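Local coordinates for peptidase M16 domain protein (Alicyclobacillus acidocaldarius subsp. acidocaldarius DSM 446, PDB 4XEA) that is a putative M16-family metallopeptidase that probably cleaves peptides with a metal-activated water, its metal site holding nickel in this crystal, at residues 12-15 with 16-20; 103-106 with 107-111. All coordinates share one frame; numbering follows the deposited sequence.

Contact 1. Residues 12-15 with 16-20; sequences WRLQ and NGLVV
Leu18 O takes the shortest hydrogen bond between residues 12-15 and 16-20, from Leu14 N at 2.8 Å, and the CA of Arg13 also lies close to that oxygen, at 3.3 Å, as a CA-H...O contact. One step up the ladder Trp12 and Val20 form an antiparallel hydrogen-bonded pair, bound in both directions, with Val20 N to Trp12 O almost straight (176° at the hydrogen). The chain reverses through a type I turn from Leu14 to Gly17, closed by Gly17 N on Leu14 O at 3.0 Å, the donor standing well above the carbonyl plane. Inside that turn Asn16 folds back as an Asx turn: with chi1 at 65° its CG sits between the backbone N and the carbonyl carbon, and OD1 receives Leu18 N at 3.1 Å, while ND2 bonds to Gln215.

Two flat groups cover the valines. The six-membered ring of Trp12 lies over Val20, whose CB is 4.0 Å from the ring centroid and nearly on its normal, a CH-pi contact; NE1 reaches Glu212. Toward the other face of the sheet, the bend of Arg13 at chi3 (-50°) brings its guanidinium face over Val19 CG2, with NH1 3.4 Å from that methyl, and NH2 forms a salt bridge to Glu383. Leu14 and Leu18 run side by side, CD1 meeting CD2 at 3.7 Å. The chemistry is thus divided: backbone bonds, with the Asn16 side chain, hold the reversal, whereas Trp12 and Arg13 each set a flat surface on a valine and direct one nitrogen, NE1 and NH2, to a glutamate.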
loop_
_atom_site.group_PDB
_atom_site.type_symbol
_atom_site.label_atom_id
_atom_site.label_comp_id
_atom_site.label_asym_id
_atom_site.label_seq_id
_atom_site.Cartn_x
_atom_site.Cartn_y
_atom_site.Cartn_z
ATOM N N TRP A 12 25.706 8.753 15.082
ATOM C CA TRP A 12 26.843 9.624 15.263
ATOM C C TRP A 12 26.845 10.716 14.192
ATOM O O TRP A 12 25.949 10.751 13.323
ATOM C CB TRP A 12 28.167 8.825 15.313
ATOM C CG TRP A 12 28.739 8.431 14.015
ATOM C CD1 TRP A 12 29.854 8.961 13.418
ATOM C CD2 TRP A 12 28.297 7.369 13.166
ATOM N NE1 TRP A 12 30.127 8.297 12.245
ATOM C CE2 TRP A 12 29.179 7.323 12.060
ATOM C CE3 TRP A 12 27.242 6.442 13.229
ATOM C CZ2 TRP A 12 29.026 6.396 11.023
ATOM C CZ3 TRP A 12 27.100 5.531 12.203
ATOM C CH2 TRP A 12 27.989 5.512 11.114
ATOM N N ARG A 13 27.769 11.660 14.323
ATOM C CA ARG A 13 27.866 12.814 13.423
ATOM C C ARG A 13 29.270 12.884 12.817
ATOM O O ARG A 13 30.254 12.839 13.551
ATOM C CB ARG A 13 27.540 14.122 14.165
ATOM C CG ARG A 13 27.491 15.349 13.247
ATOM C CD ARG A 13 27.280 16.691 13.986
ATOM N NE ARG A 13 26.150 16.643 14.937
ATOM C CZ ARG A 13 24.924 17.118 14.764
ATOM N NH1 ARG A 13 24.547 17.675 13.624
ATOM N NH2 ARG A 13 24.048 17.024 15.766
ATOM N N LEU A 14 29.353 12.991 11.489
ATOM C CA LEU A 14 30.655 13.008 10.809
ATOM C C LEU A 14 31.324 14.364 10.927
ATOM O O LEU A 14 30.694 15.354 11.300
ATOM C CB LEU A 14 30.511 12.644 9.320
ATOM C CG LEU A 14 29.711 11.358 8.975
ATOM C CD1 LEU A 14 29.382 11.316 7.509
ATOM C CD2 LEU A 14 30.459 10.131 9.368
ATOM N N GLN A 15 32.590 14.405 10.539
ATOM C CA GLN A 15 33.362 15.632 10.564
ATOM C C GLN A 15 32.639 16.718 9.760
ATOM O O GLN A 15 32.650 17.866 10.163
ATOM C CB GLN A 15 34.798 15.362 10.045
ATOM C CG GLN A 15 35.764 16.555 10.132
ATOM C CD GLN A 15 35.545 17.608 9.027
ATOM O OE1 GLN A 15 34.988 17.312 7.957
ATOM N NE2 GLN A 15 35.992 18.836 9.289
ATOM N N ASN A 16 31.954 16.356 8.665
ATOM C CA ASN A 16 31.329 17.371 7.790
ATOM C C ASN A 16 29.930 17.801 8.253
ATOM O O ASN A 16 29.243 18.572 7.588
ATOM C CB ASN A 16 31.319 16.888 6.328
ATOM C CG ASN A 16 30.442 15.657 6.117
ATOM O OD1 ASN A 16 29.685 15.265 6.997
ATOM N ND2 ASN A 16 30.531 15.060 4.940
ATOM N N GLY A 17 29.500 17.276 9.392
ATOM C CA GLY A 17 28.219 17.672 9.991
ATOM C C GLY A 17 27.070 16.714 9.719
ATOM O O GLY A 17 26.001 16.884 10.273
ATOM N N LEU A 18 27.262 15.713 8.854
ATOM C CA LEU A 18 26.195 14.764 8.562
ATOM C C LEU A 18 25.901 13.849 9.749
ATOM O O LEU A 18 26.796 13.190 10.277
ATOM C CB LEU A 18 26.514 13.912 7.330
ATOM C CG LEU A 18 25.550 12.790 6.944
ATOM C CD1 LEU A 18 24.239 13.388 6.471
ATOM C CD2 LEU A 18 26.167 11.887 5.844
ATOM N N VAL A 19 24.627 13.743 10.105
ATOM C CA VAL A 19 24.195 12.793 11.139
ATOM C C VAL A 19 23.822 11.485 10.445
ATOM O O VAL A 19 23.114 11.492 9.453
ATOM C CB VAL A 19 23.013 13.382 11.972
ATOM C CG1 VAL A 19 22.324 12.319 12.842
ATOM C CG2 VAL A 19 23.510 14.557 12.866
ATOM N N VAL A 20 24.314 10.368 10.990
ATOM C CA VAL A 20 24.068 9.055 10.471
ATOM C C VAL A 20 23.446 8.221 11.575
ATOM O O VAL A 20 23.907 8.259 12.719
ATOM C CB VAL A 20 25.349 8.323 9.992
ATOM C CG1 VAL A 20 24.990 6.893 9.386
ATOM C CG2 VAL A 20 26.128 9.155 8.958
#

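Contact 2. Residues 103-106 with 107-111; sequences GEIA and KHVGT
The first turn of helix 105-116 starts at Glu104, its N-cap residue, and successive i to i+4 bonds run from His108 N to Glu104 O (3.2 Å), Val109 N to Ile105 O (2.9 Å) and Gly110 N to Ala106 O. The middle one is nearly linear, at 177°.

The His108 ring reaches back to the start of the helix. Its CG stands beside its own backbone N and opposite the carbonyl carbon (chi1 -63°), which carries the ring toward the N-terminal end. There CD2 lies 3.1 Å from Glu104 O, and Gly103 O comes to the ring edge, close to its plane, 3.2 Å from CD2. NE2 is hydrogen-bonded to the carbonyl O of His82, and Phe99 meets the ring at an inclined angle. On another side of the helix Ile105 CG2 meets Val109 CG2 at 4.1 Å, their side chains crossing at a slant, and both lean on helix 204-216 through Ile207 and Ile211. Ala106 joins that interface against Val210. Glu104 and Lys107 carry opposite charges, yet OE2 and NZ remain 5.1 Å apart, too far for a salt bridge, so any attraction is probably modest.

One turn further on, Lys107 O accepts twice from Thr111, from its backbone N and, at 2.8 Å, from OG1, which stands above the carbonyl plane. A strand-turn-helix connection of this kind, leading from strand 95-101 into helix 105-116, belongs to the alpha/beta fold of the M16 peptidase domain.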
loop_
_atom_site.group_PDB
_atom_site.type_symbol
_atom_site.label_atom_id
_atom_site.label_comp_id
_atom_site.label_asym_id
_atom_site.label_seq_id
_atom_site.Cartn_x
_atom_site.Cartn_y
_atom_site.Cartn_z
ATOM N N GLY A 103 21.690 -6.854 -1.111
ATOM C CA GLY A 103 23.102 -7.238 -1.186
ATOM C C GLY A 103 23.896 -6.082 -1.752
ATOM O O GLY A 103 23.307 -5.117 -2.262
ATOM N N GLU A 104 25.221 -6.154 -1.629
ATOM C CA GLU A 104 26.112 -5.126 -2.157
ATOM C C GLU A 104 25.713 -3.760 -1.597
ATOM O O GLU A 104 25.712 -2.740 -2.296
ATOM C CB GLU A 104 26.077 -5.129 -3.688
ATOM C CG GLU A 104 26.660 -6.406 -4.352
ATOM C CD GLU A 104 28.126 -6.250 -4.666
ATOM O OE1 GLU A 104 28.601 -6.899 -5.615
ATOM O OE2 GLU A 104 28.811 -5.452 -3.976
ATOM N N ILE A 105 25.375 -3.772 -0.313
ATOM C CA ILE A 105 24.913 -2.595 0.389
ATOM C C ILE A 105 26.014 -1.536 0.394
ATOM O O ILE A 105 25.716 -0.363 0.204
ATOM C CB ILE A 105 24.428 -2.963 1.824
ATOM C CG1 ILE A 105 23.318 -4.022 1.751
ATOM C CG2 ILE A 105 23.910 -1.751 2.556
ATOM C CD1 ILE A 105 22.163 -3.654 0.822
ATOM N N ALA A 106 27.283 -1.945 0.540
ATOM C CA ALA A 106 28.426 -1.005 0.467
ATOM C C ALA A 106 28.373 -0.176 -0.811
ATOM O O ALA A 106 28.499 1.055 -0.769
ATOM C CB ALA A 106 29.799 -1.741 0.577
ATOM N N LYS A 107 28.134 -0.843 -1.935
ATOM C CA LYS A 107 28.057 -0.164 -3.231
ATOM C C LYS A 107 26.889 0.813 -3.290
ATOM O O LYS A 107 27.054 1.941 -3.766
ATOM C CB LYS A 107 27.960 -1.177 -4.378
ATOM C CG LYS A 107 27.993 -0.551 -5.775
ATOM C CD LYS A 107 28.547 -1.518 -6.813
ATOM C CE LYS A 107 30.083 -1.482 -6.824
ATOM N NZ LYS A 107 30.670 -2.501 -7.698
ATOM N N HIS A 108 25.730 0.400 -2.778
ATOM C CA HIS A 108 24.527 1.189 -2.897
ATOM C C HIS A 108 24.621 2.453 -2.028
ATOM O O HIS A 108 24.247 3.533 -2.464
ATOM C CB HIS A 108 23.281 0.387 -2.511
ATOM C CG HIS A 108 23.025 -0.796 -3.398
ATOM N ND1 HIS A 108 22.959 -0.694 -4.770
ATOM C CD2 HIS A 108 22.820 -2.102 -3.105
ATOM C CE1 HIS A 108 22.745 -1.890 -5.288
ATOM N NE2 HIS A 108 22.660 -2.764 -4.300
ATOM N N VAL A 109 25.117 2.309 -0.807
ATOM C CA VAL A 109 25.317 3.474 0.046
ATOM C C VAL A 109 26.255 4.497 -0.589
ATOM O O VAL A 109 26.010 5.701 -0.513
ATOM C CB VAL A 109 25.828 3.092 1.442
ATOM C CG1 VAL A 109 26.122 4.392 2.265
ATOM C CG2 VAL A 109 24.782 2.239 2.138
ATOM N N GLY A 110 27.335 4.000 -1.182
ATOM C CA GLY A 110 28.284 4.815 -1.957
ATOM C C GLY A 110 27.608 5.540 -3.121
ATOM O O GLY A 110 27.818 6.733 -3.323
ATOM N N THR A 111 26.773 4.835 -3.870
ATOM C CA THR A 111 26.053 5.436 -4.986
ATOM C C THR A 111 25.055 6.501 -4.487
ATOM O O THR A 111 24.892 7.568 -5.100
ATOM C CB THR A 111 25.305 4.350 -5.769
ATOM O OG1 THR A 111 26.217 3.283 -6.131
ATOM C CG2 THR A 111 24.633 4.951 -7.010
#

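Overall arrangement
Contact 1 comes first along the chain and contact 2 some eighty residues later; their centres lie 19 Å apart and their nearest atoms about 8 Å, without touching. Both belong to the six-stranded mixed sheet and its helices: residues 12-20 form the hairpin of strands 10-13 and 19-24 at one border of the sheet, while residues 103-111 start the helix that follows strand 95-101, next to the other border. Helix 204-216 bridges them, and Ile211 touches both Val20 and Val109. The nickel ligands His61, His65 and Glu136 belong to neither contact. Helix 204-216 thus ties the N-terminal hairpin to the start of helix 105-116.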